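Local coordinates for protein cytochrome c, putative (Shewanella oneidensis, PDB 1SP3) that carries eight covalently attached c-type hemes and probably acts as a respiratory oxidoreductase that reduces tetrathionate, at residues K285-W290 with R420-L426; I60-V65 with K330-Q336; T234-P238 with E406-N410. All blocks are in the same frame, centred on the assembly; numbering follows the deposited sequence.

Overall arrangement
Along the chain the six segments come in the order 60-65, 234-238, 285-290, 330-336, 406-410 and 420-426, and every pair of contacts interleaves, so residues far apart in sequence are tied together around the hemes. Contacts 1 and 2 share the mixed sheet: strands 287-291 and 325-339 are antiparallel neighbours, and Gln287 packs on Val331, although the contact centres lie about 20 Å apart. Contact 3, centred about 14 Å from contact 1, touches it directly, Pro238 accepting a hydrogen bond from Arg420. Contacts 2 and 3 do not meet; their centres are about 27 Å apart. Each contact has a heme beside it.

Contact 1: residues K285-W290 with R420-L426; sequences KPQYAW and RLDWQAL. With HEC (heme c), chain J.
Arg420 meets Tyr288 and Lys285 at one end of this contact, while Leu426 meets Trp290 at the other. The arginine chain bends at chi2 (-75°), which brings its guanidinium beside the phenol. NH1 of Arg420 gives Tyr288 OH a hydrogen bond of 2.8 Å, bent at 133° and with the hydroxyl tilted from the guanidinium plane. The same NH1 also bonds to the carbonyl of Pro238, and Phe239 makes a cation-pi contact with the group. Lys285, extended beyond CG, crosses the arginine at about a right angle; its CG lies over one guanidinium face, 3.6 Å from Arg420 NH1. Leu421 divides its methyls: CD2 approaches the Tyr288 ring obliquely, 3.5 Å from CG, and CD1 rests 3.9 Å from CAC of the heme. Trp423 turns its ring edge to methyl CMD of that heme. Farther along the strand, Trp290 NE1 donates almost straight (163°) in its ring plane to a lone pair of Leu426 O, 2.9 Å away. Tyrosine and tryptophan suit these places by joining broad apolar surface to one polar atom. The chemistry implies a mixed interface: an apolar middle, with directional hydrogen bonds toward each end fixing the arginine and the Leu426 carbonyl.

Contact 2: residues I60-V65 with K330-Q336; sequences INNFCV and KVHTGKQ. With HEC (heme c), chain D; SCN (thiocyanate ion), chain B.
With CG swung opposite the backbone N (chi1 178°), His332 extends its ring from the strand toward Asn62, whose own CG sits between its backbone N and carbonyl carbon (chi1 58°), which places its amide against the imidazole edge. Two hydrogen bonds join the pair. His332 ND1 gives a nearly straight one of 2.6 Å to Asn62 OD1, in the imidazole plane but from above the amide carbonyl plane; in return Asn62 ND2 reaches His332 O at 3.0 Å and also bonds to Thr392. Phe63 lies over one imidazole face in a face-to-face stack, centroids of the Phe63 and His332 rings 3.8 Å apart and planes 6° apart. An alanine in place of His332 would probably leave Asn62 OD1 without its donor and uncover the stacked face of Phe63. Asn61 closes an Asx turn, its OD1 accepting from Phe63 N and Val65 N, while ND2 donates a hydrogen bond to heme propionate O1A at 2.7 Å and a weak one to the iron-bound thiocyanate, probably from the crystallisation liquor. Gln336 NE2 bonds weakly to Asn61 O. Loop 60-65 thus lies between strand 325-339 and the heme; flanking strands 387-397 and 246-251 supply Trp396 and Trp250 around Phe63 and His332.

Contact 3: residues T234-P238 with E406-N410; sequences TCHIP and EQALN. With HEC (heme c), chain I.
This is a backbone-led contact beside a heme, in which the end of helix 232-236 and the turn after it pack against the loop leading into helix 411-414. Its one hydrogen bond runs from Leu409 N to a lone pair of Cys235 O, 2.8 Å away, and Ala408 CA touches the same oxygen at 3.1 Å. Cys235 and His236 close one heme-binding CXXCH motif, while 406-410 comes immediately before the next, which contains Cys414. Cys235 SG is joined covalently to heme CAC. His236 NE2 binds the heme iron, FE, at 2.0 Å, opposite His218. Ala408 CB fits beside the ligand, 3.7 Å from His236 ND1 and equally close to heme C2D, a place where a small side chain suits. Leu409 spreads its branches, CD1 lying 3.4 Å from Thr234 O and CD2 3.8 Å from Pro238 CB. The compact apolar ring of Pro238 fills the place next to that methyl and points at the loop, its CG 3.1 Å from Gln407 O.

Contact 1: residues K285-W290 with R420-L426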
loop_
_atom_site.group_PDB
_atom_site.type_symbol
_atom_site.label_atom_id
_atom_site.label_comp_id
_atom_site.label_asym_id
_atom_site.label_seq_id
_atom_site.Cartn_x
_atom_site.Cartn_y
_atom_site.Cartn_z
ATOM N N LYS A 285 0.831 -15.549 8.548
ATOM C CA LYS A 285 1.971 -15.114 9.298
ATOM C C LYS A 285 2.785 -14.225 8.418
ATOM O O LYS A 285 3.011 -14.460 7.202
ATOM C CB LYS A 285 2.830 -16.290 9.724
ATOM C CG LYS A 285 2.091 -17.271 10.658
ATOM C CD LYS A 285 2.925 -18.528 10.843
ATOM C CE LYS A 285 2.218 -19.438 11.898
ATOM N NZ LYS A 285 2.676 -20.866 11.833
ATOM N N PRO A 286 3.261 -13.160 9.037
ATOM C CA PRO A 286 4.237 -12.291 8.382
ATOM C C PRO A 286 5.573 -13.024 8.179
ATOM O O PRO A 286 5.837 -13.977 8.853
ATOM C CB PRO A 286 4.432 -11.160 9.404
ATOM C CG PRO A 286 3.205 -11.143 10.234
ATOM C CD PRO A 286 2.819 -12.624 10.348
ATOM N N GLN A 287 6.362 -12.558 7.222
ATOM C CA GLN A 287 7.832 -12.780 7.170
ATOM C C GLN A 287 8.588 -11.744 7.960
ATOM O O GLN A 287 8.183 -10.630 8.035
ATOM C CB GLN A 287 8.304 -12.565 5.721
ATOM C CG GLN A 287 7.484 -13.409 4.866
ATOM C CD GLN A 287 8.206 -14.619 4.666
ATOM O OE1 GLN A 287 8.020 -15.588 5.435
ATOM N NE2 GLN A 287 9.168 -14.569 3.731
ATOM N N TYR A 288 9.714 -12.118 8.538
ATOM C CA TYR A 288 10.412 -11.156 9.428
ATOM C C TYR A 288 11.691 -10.668 8.800
ATOM O O TYR A 288 12.426 -11.471 8.226
ATOM C CB TYR A 288 10.647 -11.833 10.754
ATOM C CG TYR A 288 9.261 -12.224 11.310
ATOM C CD1 TYR A 288 8.766 -13.532 11.184
ATOM C CD2 TYR A 288 8.451 -11.279 11.900
ATOM C CE1 TYR A 288 7.497 -13.895 11.658
ATOM C CE2 TYR A 288 7.209 -11.611 12.382
ATOM C CZ TYR A 288 6.760 -12.913 12.287
ATOM O OH TYR A 288 5.503 -13.183 12.701
ATOM N N ALA A 289 12.026 -9.415 8.964
ATOM C CA ALA A 289 13.285 -8.994 8.384
ATOM C C ALA A 289 13.867 -7.844 9.169
ATOM O O ALA A 289 13.102 -7.052 9.725
ATOM C CB ALA A 289 13.165 -8.702 6.857
ATOM N N TRP A 290 15.203 -7.785 9.260
ATOM C CA TRP A 290 15.863 -6.572 9.688
ATOM C C TRP A 290 15.374 -5.353 8.935
ATOM O O TRP A 290 15.263 -5.355 7.685
ATOM C CB TRP A 290 17.404 -6.664 9.585
ATOM C CG TRP A 290 17.973 -7.681 10.525
ATOM C CD1 TRP A 290 18.464 -8.928 10.210
ATOM C CD2 TRP A 290 18.005 -7.576 11.947
ATOM N NE1 TRP A 290 18.824 -9.594 11.358
ATOM C CE2 TRP A 290 18.524 -8.802 12.443
ATOM C CE3 TRP A 290 17.613 -6.571 12.867
ATOM C CZ2 TRP A 290 18.730 -9.024 13.786
ATOM C CZ3 TRP A 290 17.830 -6.774 14.175
ATOM C CH2 TRP A 290 18.363 -7.995 14.641
ATOM N N ARG A 420 8.771 -19.169 14.088
ATOM C CA ARG A 420 8.521 -17.832 13.529
ATOM C C ARG A 420 9.765 -17.222 12.831
ATOM O O ARG A 420 9.642 -16.610 11.776
ATOM C CB ARG A 420 8.019 -16.942 14.645
ATOM C CG ARG A 420 6.583 -17.244 15.001
ATOM C CD ARG A 420 5.574 -16.708 13.948
ATOM N NE ARG A 420 4.159 -16.892 14.363
ATOM C CZ ARG A 420 3.162 -16.066 13.972
ATOM N NH1 ARG A 420 3.421 -15.018 13.150
ATOM N NH2 ARG A 420 1.902 -16.284 14.373
ATOM N N LEU A 421 10.963 -17.359 13.398
ATOM C CA LEU A 421 12.087 -16.533 12.888
ATOM C C LEU A 421 13.073 -17.471 12.187
ATOM O O LEU A 421 13.296 -18.602 12.629
ATOM C CB LEU A 421 12.812 -15.823 13.997
ATOM C CG LEU A 421 11.998 -14.743 14.737
ATOM C CD1 LEU A 421 12.944 -13.877 15.504
ATOM C CD2 LEU A 421 11.128 -13.820 13.840
ATOM N N ASP A 422 13.618 -17.051 11.068
ATOM C CA ASP A 422 14.547 -17.953 10.433
ATOM C C ASP A 422 15.869 -17.495 10.931
ATOM O O ASP A 422 16.430 -16.558 10.366
ATOM C CB ASP A 422 14.426 -17.878 8.924
ATOM C CG ASP A 422 13.063 -18.405 8.441
ATOM O OD1 ASP A 422 12.608 -19.557 8.895
ATOM O OD2 ASP A 422 12.395 -17.715 7.591
ATOM N N TRP A 423 16.337 -18.123 12.025
ATOM C CA TRP A 423 17.575 -17.649 12.686
ATOM C C TRP A 423 18.767 -17.348 11.716
ATOM O O TRP A 423 19.340 -16.254 11.750
ATOM C CB TRP A 423 17.979 -18.625 13.768
ATOM C CG TRP A 423 16.912 -18.709 14.872
ATOM C CD1 TRP A 423 16.157 -19.798 15.217
ATOM C CD2 TRP A 423 16.447 -17.631 15.701
ATOM N NE1 TRP A 423 15.321 -19.498 16.277
ATOM C CE2 TRP A 423 15.469 -18.167 16.587
ATOM C CE3 TRP A 423 16.802 -16.256 15.828
ATOM C CZ2 TRP A 423 14.848 -17.385 17.596
ATOM C CZ3 TRP A 423 16.165 -15.489 16.809
ATOM C CH2 TRP A 423 15.214 -16.066 17.682
ATOM N N GLN A 424 19.131 -18.308 10.833
ATOM C CA GLN A 424 20.333 -18.092 9.987
ATOM C C GLN A 424 20.040 -17.055 8.903
ATOM O O GLN A 424 20.912 -16.304 8.547
ATOM C CB GLN A 424 20.909 -19.393 9.385
ATOM C CG GLN A 424 20.402 -20.640 10.015
ATOM C CD GLN A 424 21.053 -21.031 11.304
ATOM O OE1 GLN A 424 20.348 -21.442 12.246
ATOM N NE2 GLN A 424 22.365 -20.958 11.365
ATOM N N ALA A 425 18.824 -16.989 8.379
ATOM C CA ALA A 425 18.561 -15.972 7.343
ATOM C C ALA A 425 18.733 -14.640 8.039
ATOM O O ALA A 425 19.081 -13.691 7.403
ATOM C CB ALA A 425 17.103 -16.079 6.782
ATOM N N LEU A 426 18.390 -14.547 9.332
ATOM C CA LEU A 426 18.485 -13.264 10.065
ATOM C C LEU A 426 19.963 -13.042 10.477
ATOM O O LEU A 426 20.290 -12.028 11.049
ATOM C CB LEU A 426 17.560 -13.247 11.355
ATOM C CG LEU A 426 16.076 -13.174 11.024
ATOM C CD1 LEU A 426 15.219 -13.477 12.229
ATOM C CD2 LEU A 426 15.703 -11.833 10.420
HETATM FE FE HEC J . 13.869 -14.298 22.815
HETATM C CHA HEC J . 17.208 -13.637 22.509
HETATM C CHB HEC J . 14.453 -15.721 25.822
HETATM C CHC HEC J . 10.499 -14.412 23.512
HETATM C CHD HEC J . 13.216 -13.631 19.616
HETATM N NA HEC J . 15.544 -14.577 23.968
HETATM C C1A HEC J . 16.833 -14.304 23.630
HETATM C C2A HEC J . 17.723 -14.875 24.655
HETATM C C3A HEC J . 16.954 -15.453 25.582
HETATM C C4A HEC J . 15.572 -15.262 25.155
HETATM C CMA HEC J . 17.391 -16.238 26.860
HETATM C CAA HEC J . 19.266 -14.782 24.584
HETATM C CBA HEC J . 19.655 -13.357 24.985
HETATM C CGA HEC J . 19.382 -13.073 26.466
HETATM O O1A HEC J . 20.148 -13.598 27.375
HETATM O O2A HEC J . 18.412 -12.266 26.719
HETATM N NB HEC J . 12.670 -14.937 24.386
HETATM C C1B HEC J . 13.159 -15.449 25.546
HETATM C C2B HEC J . 12.071 -15.673 26.425
HETATM C C3B HEC J . 10.964 -15.273 25.786
HETATM C C4B HEC J . 11.342 -14.828 24.501
HETATM C CMB HEC J . 12.182 -16.290 27.887
HETATM C CAB HEC J . 9.537 -15.243 26.380
HETATM C CBB HEC J . 9.230 -14.340 27.367
HETATM N NC HEC J . 12.166 -14.125 21.801
HETATM C C1C HEC J . 10.863 -14.245 22.211
HETATM C C2C HEC J . 9.982 -14.098 21.091
HETATM C C3C HEC J . 10.751 -13.920 20.020
HETATM C C4C HEC J . 12.141 -13.922 20.438
HETATM C CMC HEC J . 8.435 -14.190 21.171
HETATM C CAC HEC J . 10.416 -13.675 18.497
HETATM C CBC HEC J . 9.682 -12.712 17.857
HETATM N ND HEC J . 15.077 -13.776 21.245
HETATM C C1D HEC J . 14.528 -13.383 20.044
HETATM C C2D HEC J . 15.577 -12.737 19.328
HETATM C C3D HEC J . 16.768 -12.745 20.226
HETATM C C4D HEC J . 16.378 -13.405 21.408
HETATM C CMD HEC J . 15.510 -12.103 17.929
HETATM C CAD HEC J . 18.154 -12.167 19.946
HETATM C CBD HEC J . 18.234 -10.789 20.661
HETATM C CGD HEC J . 19.600 -10.247 20.380
HETATM O O1D HEC J . 20.116 -10.284 19.244
HETATM O O2D HEC J . 20.232 -9.793 21.312
#

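Contact 2: residues I60-V65 with K330-Q336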
loop_
_atom_site.group_PDB
_atom_site.type_symbol
_atom_site.label_atom_id
_atom_site.label_comp_id
_atom_site.label_asym_id
_atom_site.label_seq_id
_atom_site.Cartn_x
_atom_site.Cartn_y
_atom_site.Cartn_z
ATOM N N ILE A 60 6.822 0.923 -9.262
ATOM C CA ILE A 60 6.510 -0.347 -9.967
ATOM C C ILE A 60 6.214 -1.425 -8.903
ATOM O O ILE A 60 7.019 -1.588 -7.945
ATOM C CB ILE A 60 7.702 -0.716 -10.890
ATOM C CG1 ILE A 60 7.733 0.330 -12.006
ATOM C CG2 ILE A 60 7.544 -2.079 -11.588
ATOM C CD1 ILE A 60 8.877 0.130 -13.083
ATOM N N ASN A 61 5.088 -2.143 -9.046
ATOM C CA ASN A 61 4.758 -3.242 -8.113
ATOM C C ASN A 61 4.471 -4.505 -8.877
ATOM O O ASN A 61 4.574 -4.516 -10.124
ATOM C CB ASN A 61 3.630 -2.863 -7.113
ATOM C CG ASN A 61 2.216 -2.811 -7.765
ATOM O OD1 ASN A 61 1.963 -3.404 -8.843
ATOM N ND2 ASN A 61 1.257 -2.174 -7.048
ATOM N N ASN A 62 4.238 -5.619 -8.168
ATOM C CA ASN A 62 3.936 -6.892 -8.850
ATOM C C ASN A 62 2.428 -7.269 -8.805
ATOM O O ASN A 62 2.024 -8.453 -8.885
ATOM C CB ASN A 62 4.850 -8.055 -8.425
ATOM C CG ASN A 62 4.817 -8.348 -6.898
ATOM O OD1 ASN A 62 3.958 -7.821 -6.162
ATOM N ND2 ASN A 62 5.782 -9.165 -6.414
ATOM N N PHE A 63 1.590 -6.240 -8.667
ATOM C CA PHE A 63 0.127 -6.420 -8.727
ATOM C C PHE A 63 -0.253 -5.890 -10.118
ATOM O O PHE A 63 0.126 -6.518 -11.152
ATOM C CB PHE A 63 -0.533 -5.615 -7.607
ATOM C CG PHE A 63 -0.505 -6.314 -6.253
ATOM C CD1 PHE A 63 0.440 -5.957 -5.286
ATOM C CD2 PHE A 63 -1.409 -7.328 -5.961
ATOM C CE1 PHE A 63 0.479 -6.617 -4.075
ATOM C CE2 PHE A 63 -1.397 -7.971 -4.763
ATOM C CZ PHE A 63 -0.472 -7.617 -3.802
ATOM N N CYS A 64 -0.822 -4.675 -10.169
ATOM C CA CYS A 64 -1.137 -4.035 -11.444
ATOM C C CYS A 64 0.043 -3.404 -12.138
ATOM O O CYS A 64 -0.086 -2.911 -13.278
ATOM C CB CYS A 64 -2.391 -3.099 -11.317
ATOM S SG CYS A 64 -3.975 -4.075 -10.975
ATOM N N VAL A 65 1.196 -3.361 -11.460
ATOM C CA VAL A 65 2.450 -2.909 -12.091
ATOM C C VAL A 65 2.655 -1.389 -12.026
ATOM O O VAL A 65 3.552 -0.910 -11.324
ATOM C CB VAL A 65 2.638 -3.426 -13.549
ATOM C CG1 VAL A 65 4.064 -3.065 -14.065
ATOM C CG2 VAL A 65 2.485 -4.969 -13.602
ATOM N N LYS A 330 4.444 -8.254 4.966
ATOM C CA LYS A 330 3.739 -9.030 3.995
ATOM C C LYS A 330 4.545 -9.062 2.686
ATOM O O LYS A 330 5.116 -8.018 2.219
ATOM C CB LYS A 330 2.324 -8.500 3.737
ATOM C CG LYS A 330 1.761 -9.150 2.445
ATOM C CD LYS A 330 0.329 -8.863 2.199
ATOM C CE LYS A 330 -0.149 -9.804 1.000
ATOM N NZ LYS A 330 -0.868 -9.002 0.007
ATOM N N VAL A 331 4.652 -10.258 2.119
ATOM C CA VAL A 331 5.513 -10.436 0.950
ATOM C C VAL A 331 4.669 -11.029 -0.181
ATOM O O VAL A 331 4.017 -12.052 0.001
ATOM C CB VAL A 331 6.666 -11.404 1.252
ATOM C CG1 VAL A 331 7.497 -11.714 -0.041
ATOM C CG2 VAL A 331 7.568 -10.850 2.451
ATOM N N HIS A 332 4.588 -10.357 -1.291
ATOM C CA HIS A 332 3.766 -10.845 -2.401
ATOM C C HIS A 332 4.744 -11.295 -3.539
ATOM O O HIS A 332 5.722 -10.586 -3.764
ATOM C CB HIS A 332 2.884 -9.719 -2.879
ATOM C CG HIS A 332 2.035 -10.095 -4.054
ATOM N ND1 HIS A 332 2.179 -9.515 -5.291
ATOM C CD2 HIS A 332 0.993 -10.961 -4.164
ATOM C CE1 HIS A 332 1.254 -9.987 -6.113
ATOM N NE2 HIS A 332 0.533 -10.882 -5.456
ATOM N N THR A 333 4.551 -12.497 -4.139
ATOM C CA THR A 333 5.426 -12.925 -5.214
ATOM C C THR A 333 4.665 -13.042 -6.521
ATOM O O THR A 333 3.462 -12.984 -6.531
ATOM C CB THR A 333 6.160 -14.200 -4.902
ATOM O OG1 THR A 333 5.233 -15.226 -4.699
ATOM C CG2 THR A 333 6.879 -14.128 -3.495
ATOM N N GLY A 334 5.367 -13.109 -7.619
ATOM C CA GLY A 334 4.684 -13.122 -8.894
ATOM C C GLY A 334 5.651 -13.271 -10.002
ATOM O O GLY A 334 6.841 -13.513 -9.727
ATOM N N LYS A 335 5.100 -13.241 -11.211
ATOM C CA LYS A 335 5.848 -13.072 -12.469
ATOM C C LYS A 335 5.197 -12.013 -13.290
ATOM O O LYS A 335 3.965 -11.931 -13.372
ATOM C CB LYS A 335 5.840 -14.325 -13.323
ATOM C CG LYS A 335 6.576 -15.548 -12.686
ATOM C CD LYS A 335 7.241 -16.409 -13.715
ATOM C CE LYS A 335 6.495 -17.646 -13.931
ATOM N NZ LYS A 335 6.771 -18.168 -15.336
ATOM N N GLN A 336 6.021 -11.216 -13.947
ATOM C CA GLN A 336 5.487 -10.102 -14.729
ATOM C C GLN A 336 6.374 -9.749 -15.908
ATOM O O GLN A 336 7.505 -10.229 -16.052
ATOM C CB GLN A 336 5.254 -8.915 -13.804
ATOM C CG GLN A 336 6.535 -8.152 -13.454
ATOM C CD GLN A 336 6.264 -7.174 -12.296
ATOM O OE1 GLN A 336 6.058 -7.560 -11.120
ATOM N NE2 GLN A 336 6.286 -5.939 -12.621
HETATM FE FE HEC D . -2.843 1.497 -6.065
HETATM C CHA HEC D . -0.184 2.179 -3.871
HETATM C CHB HEC D . -0.569 0.792 -8.568
HETATM C CHC HEC D . -5.387 1.076 -8.312
HETATM C CHD HEC D . -5.120 2.003 -3.603
HETATM N NA HEC D . -0.721 1.445 -6.215
HETATM C C1A HEC D . 0.175 1.773 -5.184
HETATM C C2A HEC D . 1.526 1.613 -5.720
HETATM C C3A HEC D . 1.436 1.236 -7.028
HETATM C C4A HEC D . 0.005 1.125 -7.350
HETATM C CMA HEC D . 2.672 0.956 -7.990
HETATM C CAA HEC D . 2.853 1.824 -4.894
HETATM C CBA HEC D . 3.485 0.459 -4.511
HETATM C CGA HEC D . 2.437 -0.471 -3.842
HETATM O O1A HEC D . 1.953 -1.412 -4.539
HETATM O O2A HEC D . 1.986 -0.324 -2.623
HETATM N NB HEC D . -2.995 1.027 -8.053
HETATM C C1B HEC D . -1.888 0.829 -8.910
HETATM C C2B HEC D . -2.364 0.630 -10.260
HETATM C C3B HEC D . -3.718 0.674 -10.177
HETATM C C4B HEC D . -4.106 0.944 -8.788
HETATM C CMB HEC D . -1.421 0.358 -11.479
HETATM C CAB HEC D . -4.761 0.541 -11.315
HETATM C CBB HEC D . -4.571 -0.316 -12.379
HETATM N NC HEC D . -4.981 1.496 -5.970
HETATM C C1C HEC D . -5.815 1.304 -7.029
HETATM C C2C HEC D . -7.169 1.370 -6.556
HETATM C C3C HEC D . -7.111 1.609 -5.199
HETATM C C4C HEC D . -5.702 1.709 -4.831
HETATM C CMC HEC D . -8.387 1.203 -7.516
HETATM C CAC HEC D . -8.312 1.766 -4.186
HETATM C CBC HEC D . -9.302 0.832 -3.954
HETATM N ND HEC D . -2.681 1.989 -4.011
HETATM C C1D HEC D . -3.809 2.256 -3.267
HETATM C C2D HEC D . -3.314 2.807 -1.983
HETATM C C3D HEC D . -1.783 2.874 -2.044
HETATM C C4D HEC D . -1.473 2.344 -3.355
HETATM C CMD HEC D . -4.180 3.242 -0.800
HETATM C CAD HEC D . -0.777 3.335 -0.916
HETATM C CBD HEC D . -0.441 2.088 -0.090
HETATM C CGD HEC D . 0.359 2.380 1.200
HETATM O O1D HEC D . 0.153 1.568 2.133
HETATM O O2D HEC D . 1.220 3.336 1.392
HETATM S S SCN B . -2.716 -0.757 -5.329
HETATM C C SCN B . -2.328 -1.746 -6.620
HETATM N N SCN B . -2.052 -2.356 -7.576
#

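Contact 3: residues T234-P238 with E406-N410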
loop_
_atom_site.group_PDB
_atom_site.type_symbol
_atom_site.label_atom_id
_atom_site.label_comp_id
_atom_site.label_asym_id
_atom_site.label_seq_id
_atom_site.Cartn_x
_atom_site.Cartn_y
_atom_site.Cartn_z
ATOM N N THR A 234 6.338 -6.973 15.589
ATOM C CA THR A 234 6.615 -8.413 15.420
ATOM C C THR A 234 5.862 -9.338 16.370
ATOM O O THR A 234 5.197 -10.307 15.960
ATOM C CB THR A 234 8.165 -8.601 15.462
ATOM O OG1 THR A 234 8.713 -7.958 14.312
ATOM C CG2 THR A 234 8.617 -10.135 15.346
ATOM N N CYS A 235 5.956 -9.082 17.677
ATOM C CA CYS A 235 5.229 -9.929 18.631
ATOM C C CYS A 235 3.698 -9.722 18.651
ATOM O O CYS A 235 2.927 -10.638 18.912
ATOM C CB CYS A 235 5.832 -9.733 20.015
ATOM S SG CYS A 235 7.569 -10.370 20.017
ATOM N N HIS A 236 3.263 -8.512 18.356
ATOM C CA HIS A 236 1.901 -8.077 18.599
ATOM C C HIS A 236 1.019 -8.089 17.385
ATOM O O HIS A 236 -0.190 -7.845 17.489
ATOM C CB HIS A 236 1.965 -6.695 19.200
ATOM C CG HIS A 236 2.414 -6.738 20.629
ATOM N ND1 HIS A 236 1.659 -7.362 21.600
ATOM C CD2 HIS A 236 3.538 -6.313 21.239
ATOM C CE1 HIS A 236 2.290 -7.301 22.748
ATOM N NE2 HIS A 236 3.404 -6.622 22.572
ATOM N N ILE A 237 1.604 -8.368 16.214
ATOM C CA ILE A 237 0.785 -8.723 15.051
ATOM C C ILE A 237 1.126 -10.130 14.534
ATOM O O ILE A 237 1.780 -10.272 13.486
ATOM C CB ILE A 237 0.918 -7.620 13.920
ATOM C CG1 ILE A 237 0.967 -6.174 14.453
ATOM C CG2 ILE A 237 -0.272 -7.746 12.900
ATOM C CD1 ILE A 237 1.220 -5.099 13.318
ATOM N N PRO A 238 0.694 -11.202 15.236
ATOM C CA PRO A 238 1.058 -12.591 14.855
ATOM C C PRO A 238 0.406 -12.997 13.549
ATOM O O PRO A 238 0.906 -13.945 12.914
ATOM C CB PRO A 238 0.464 -13.468 15.973
ATOM C CG PRO A 238 -0.654 -12.464 16.717
ATOM C CD PRO A 238 -0.132 -11.122 16.467
ATOM N N GLU A 406 -3.025 -11.577 24.841
ATOM C CA GLU A 406 -3.012 -13.058 25.015
ATOM C C GLU A 406 -2.550 -13.803 23.737
ATOM O O GLU A 406 -2.156 -14.948 23.820
ATOM C CB GLU A 406 -4.400 -13.627 25.530
ATOM C CG GLU A 406 -4.820 -13.117 26.889
ATOM C CD GLU A 406 -5.493 -11.727 26.870
ATOM O OE1 GLU A 406 -5.593 -11.142 27.993
ATOM O OE2 GLU A 406 -5.952 -11.222 25.776
ATOM N N GLN A 407 -2.611 -13.136 22.579
ATOM C CA GLN A 407 -2.138 -13.738 21.336
ATOM C C GLN A 407 -0.828 -13.156 20.782
ATOM O O GLN A 407 -0.492 -13.453 19.665
ATOM C CB GLN A 407 -3.181 -13.710 20.227
ATOM C CG GLN A 407 -4.426 -13.064 20.573
ATOM C CD GLN A 407 -5.374 -13.973 21.264
ATOM O OE1 GLN A 407 -6.260 -13.508 22.008
ATOM N NE2 GLN A 407 -5.206 -15.289 21.044
ATOM N N ALA A 408 -0.099 -12.382 21.567
ATOM C CA ALA A 408 1.260 -11.957 21.180
ATOM C C ALA A 408 2.133 -13.159 21.068
ATOM O O ALA A 408 1.901 -14.113 21.788
ATOM C CB ALA A 408 1.879 -10.965 22.196
ATOM N N LEU A 409 3.114 -13.114 20.146
ATOM C CA LEU A 409 4.081 -14.178 20.042
ATOM C C LEU A 409 4.695 -14.364 21.436
ATOM O O LEU A 409 5.090 -13.398 22.023
ATOM C CB LEU A 409 5.170 -13.813 19.045
ATOM C CG LEU A 409 4.715 -13.624 17.596
ATOM C CD1 LEU A 409 5.931 -13.599 16.668
ATOM C CD2 LEU A 409 3.739 -14.856 17.314
ATOM N N ASN A 410 4.712 -15.594 21.965
ATOM C CA ASN A 410 5.421 -15.840 23.209
ATOM C C ASN A 410 6.695 -16.687 22.982
ATOM O O ASN A 410 6.980 -17.058 21.847
ATOM C CB ASN A 410 4.476 -16.428 24.266
ATOM C CG ASN A 410 4.489 -15.612 25.636
ATOM O OD1 ASN A 410 5.547 -15.188 26.143
ATOM N ND2 ASN A 410 3.288 -15.425 26.231
HETATM FE FE HEC I . 4.462 -6.619 24.262
HETATM C CHA HEC I . 2.158 -7.621 26.318
HETATM C CHB HEC I . 3.190 -3.461 24.177
HETATM C CHC HEC I . 7.312 -5.411 22.539
HETATM C CHD HEC I . 5.604 -9.763 23.762
HETATM N NA HEC I . 2.932 -5.626 25.161
HETATM C C1A HEC I . 2.140 -6.272 26.060
HETATM C C2A HEC I . 1.173 -5.295 26.501
HETATM C C3A HEC I . 1.440 -4.115 25.945
HETATM C C4A HEC I . 2.543 -4.322 25.027
HETATM C CMA HEC I . 0.660 -2.794 26.221
HETATM C CAA HEC I . 0.095 -5.587 27.575
HETATM C CBA HEC I . 0.827 -5.464 28.918
HETATM C CGA HEC I . -0.095 -5.888 30.046
HETATM O O1A HEC I . -1.001 -5.138 30.387
HETATM O O2A HEC I . 0.038 -7.016 30.555
HETATM N NB HEC I . 5.135 -4.828 23.528
HETATM C C1B HEC I . 4.372 -3.679 23.534
HETATM C C2B HEC I . 5.111 -2.654 22.908
HETATM C C3B HEC I . 6.256 -3.158 22.518
HETATM C C4B HEC I . 6.301 -4.529 22.887
HETATM C CMB HEC I . 4.632 -1.190 22.839
HETATM C CAB HEC I . 7.422 -2.394 21.855
HETATM C CBB HEC I . 7.857 -1.395 22.664
HETATM N NC HEC I . 6.153 -7.424 23.312
HETATM C C1C HEC I . 7.126 -6.752 22.609
HETATM C C2C HEC I . 7.986 -7.715 22.037
HETATM C C3C HEC I . 7.498 -8.951 22.365
HETATM C C4C HEC I . 6.331 -8.762 23.191
HETATM C CMC HEC I . 9.182 -7.317 21.147
HETATM C CAC HEC I . 8.050 -10.358 21.937
HETATM C CBC HEC I . 9.379 -10.735 21.931
HETATM N ND HEC I . 3.993 -8.419 24.872
HETATM C C1D HEC I . 4.551 -9.629 24.581
HETATM C C2D HEC I . 3.892 -10.687 25.319
HETATM C C3D HEC I . 2.785 -10.009 25.999
HETATM C C4D HEC I . 2.945 -8.613 25.747
HETATM C CMD HEC I . 4.211 -12.234 25.229
HETATM C CAD HEC I . 1.700 -10.657 26.968
HETATM C CBD HEC I . 2.407 -10.733 28.338
HETATM C CGD HEC I . 1.923 -9.508 29.095
HETATM O O1D HEC I . 0.635 -9.326 29.193
HETATM O O2D HEC I . 2.810 -8.704 29.603
#